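Local structure of 6-phosphogluconolactonase (Thermotoga maritima, 1PBT) at residues V70-A75 with N107-S112. The protein hydrolyses 6-phosphogluconolactone to 6-phosphogluconate, the second step in the oxidative stage of the pentose phosphate pathway. Sequence-based numbering, arbitrary orientation.
Sequences VYEKLA and NEVLFS
In Leu110 a chi1 of 179° sets CG opposite the main-chain nitrogen, and CD1 then reaches the methyl of Ala75, 3.5 Å from Leu110 CD1 to Ala75 CB. Val109 sets CG1 anti to the carbonyl carbon (chi1 -65°), which puts CG2 between the backbone N and that carbon, where it meets Tyr71 CB at 3.9 Å and lies at the edge of the phenol ring, near its plane. The ring itself leads away from the helix interface: its hydroxyl is hydrogen-bonded to the carbonyl O of Ala62, just beyond strand 57-61, and both Tyr71 and Leu110 also pack on Leu61 of that strand. Two neighbouring helices of an alpha/beta fold meet over a central sheet, helix 67-74 following strand 57-61 and helix 102-111 following strand 84-92, its parallel neighbour. The axes of 70-74 and 107-111 approach to 7.8 Å and are inclined at 39°, close enough for backbone to take part. The CB of Val109 rests against Glu72, 4.1 Å from its CB, while the Val109 carbonyl O comes within 3.6 Å of Glu72 CA. No hydrogen bond joins the two segments directly; Arg113 links them from outside, its NH1 binding the carbonyl oxygens of both Glu72 and Val109. Helix 102-111 closes with a wider pi-type turn, in which Ser112 N reaches back to Asn107 O at 2.9 Å. Asn107 O accepts a second bond from Ser112 OG, 2.6 Å away and raised out of the carbonyl plane, so one residue grips it through both backbone and side chain.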
loop_
_atom_site.group_PDB
_atom_site.type_symbol
_atom_site.label_atom_id
_atom_site.label_comp_id
_atom_site.label_asym_id
_atom_site.label_seq_id
_atom_site.Cartn_x
_atom_site.Cartn_y
_atom_site.Cartn_z
ATOM N N VAL A 70 -0.328 8.691 8.944
ATOM C CA VAL A 70 -0.912 7.555 9.619
ATOM C C VAL A 70 0.177 6.606 10.092
ATOM O O VAL A 70 0.120 6.111 11.217
ATOM C CB VAL A 70 -1.902 6.819 8.693
ATOM C CG1 VAL A 70 -2.300 5.458 9.289
ATOM C CG2 VAL A 70 -3.144 7.698 8.496
ATOM N N TYR A 71 1.179 6.372 9.245
ATOM C CA TYR A 71 2.267 5.476 9.614
ATOM C C TYR A 71 3.039 6.080 10.783
ATOM O O TYR A 71 3.480 5.368 11.685
ATOM C CB TYR A 71 3.240 5.255 8.446
ATOM C CG TYR A 71 2.621 4.729 7.170
ATOM C CD1 TYR A 71 1.467 3.933 7.202
ATOM C CD2 TYR A 71 3.222 4.976 5.932
ATOM C CE1 TYR A 71 0.933 3.395 6.025
ATOM C CE2 TYR A 71 2.690 4.438 4.737
ATOM C CZ TYR A 71 1.548 3.650 4.804
ATOM O OH TYR A 71 1.026 3.117 3.648
ATOM N N GLU A 72 3.192 7.396 10.751
ATOM C CA GLU A 72 3.912 8.131 11.782
ATOM C C GLU A 72 3.335 7.825 13.161
ATOM O O GLU A 72 4.076 7.599 14.127
ATOM C CB GLU A 72 3.818 9.625 11.469
ATOM C CG GLU A 72 4.649 10.525 12.347
ATOM C CD GLU A 72 4.896 11.867 11.692
ATOM O OE1 GLU A 72 3.979 12.370 11.001
ATOM O OE2 GLU A 72 6.004 12.417 11.870
ATOM N N LYS A 73 2.010 7.796 13.244
ATOM C CA LYS A 73 1.320 7.499 14.495
ATOM C C LYS A 73 1.382 6.008 14.807
ATOM O O LYS A 73 1.564 5.616 15.958
ATOM C CB LYS A 73 -0.142 7.937 14.407
ATOM C CG LYS A 73 -0.348 9.432 14.221
ATOM C CD LYS A 73 -0.007 10.203 15.482
ATOM C CE LYS A 73 -0.546 11.623 15.414
ATOM N NZ LYS A 73 -0.408 12.325 16.722
ATOM N N LEU A 74 1.222 5.175 13.780
ATOM C CA LEU A 74 1.275 3.728 13.987
ATOM C C LEU A 74 2.628 3.289 14.560
ATOM O O LEU A 74 2.696 2.358 15.366
ATOM C CB LEU A 74 1.004 2.985 12.673
ATOM C CG LEU A 74 -0.465 2.928 12.238
ATOM C CD1 LEU A 74 -0.576 2.288 10.853
ATOM C CD2 LEU A 74 -1.263 2.120 13.250
ATOM N N ALA A 75 3.693 3.970 14.149
ATOM C CA ALA A 75 5.029 3.643 14.630
ATOM C C ALA A 75 5.164 3.860 16.136
ATOM O O ALA A 75 6.034 3.274 16.782
ATOM C CB ALA A 75 6.046 4.472 13.902
ATOM N N ASN A 107 10.512 5.039 5.546
ATOM C CA ASN A 107 11.558 4.746 6.525
ATOM C C ASN A 107 11.627 5.892 7.534
ATOM O O ASN A 107 11.833 5.676 8.737
ATOM C CB ASN A 107 12.919 4.583 5.832
ATOM C CG ASN A 107 14.036 4.241 6.806
ATOM O OD1 ASN A 107 13.915 3.326 7.623
ATOM N ND2 ASN A 107 15.137 4.970 6.713
ATOM N N GLU A 108 11.450 7.112 7.046
ATOM C CA GLU A 108 11.503 8.271 7.923
ATOM C C GLU A 108 10.397 8.290 8.968
ATOM O O GLU A 108 10.647 8.647 10.111
ATOM C CB GLU A 108 11.445 9.571 7.116
ATOM C CG GLU A 108 12.615 9.771 6.179
ATOM C CD GLU A 108 12.633 11.154 5.542
ATOM O OE1 GLU A 108 11.553 11.781 5.429
ATOM O OE2 GLU A 108 13.730 11.603 5.138
ATOM N N VAL A 109 9.179 7.915 8.586
ATOM C CA VAL A 109 8.075 7.939 9.547
ATOM C C VAL A 109 7.797 6.624 10.260
ATOM O O VAL A 109 7.150 6.621 11.299
ATOM C CB VAL A 109 6.744 8.382 8.889
ATOM C CG1 VAL A 109 6.844 9.813 8.421
ATOM C CG2 VAL A 109 6.397 7.461 7.729
ATOM N N LEU A 110 8.301 5.515 9.726
ATOM C CA LEU A 110 8.015 4.217 10.312
ATOM C C LEU A 110 9.172 3.248 10.533
ATOM O O LEU A 110 9.461 2.876 11.671
ATOM C CB LEU A 110 6.948 3.509 9.458
ATOM C CG LEU A 110 6.509 2.108 9.885
ATOM C CD1 LEU A 110 5.825 2.162 11.240
ATOM C CD2 LEU A 110 5.562 1.532 8.825
ATOM N N PHE A 111 9.831 2.829 9.451
ATOM C CA PHE A 111 10.897 1.848 9.573
ATOM C C PHE A 111 12.064 2.242 10.474
ATOM O O PHE A 111 12.676 1.375 11.085
ATOM C CB PHE A 111 11.455 1.458 8.201
ATOM C CG PHE A 111 10.423 0.984 7.213
ATOM C CD1 PHE A 111 9.328 0.236 7.616
ATOM C CD2 PHE A 111 10.592 1.232 5.854
ATOM C CE1 PHE A 111 8.431 -0.253 6.689
ATOM C CE2 PHE A 111 9.698 0.741 4.922
ATOM C CZ PHE A 111 8.614 -0.004 5.341
ATOM N N SER A 112 12.384 3.528 10.542
ATOM C CA SER A 112 13.494 3.967 11.386
ATOM C C SER A 112 13.010 4.511 12.731
ATOM O O SER A 112 13.828 4.887 13.582
ATOM C CB SER A 112 14.333 5.035 10.663
ATOM O OG SER A 112 13.614 6.249 10.483
#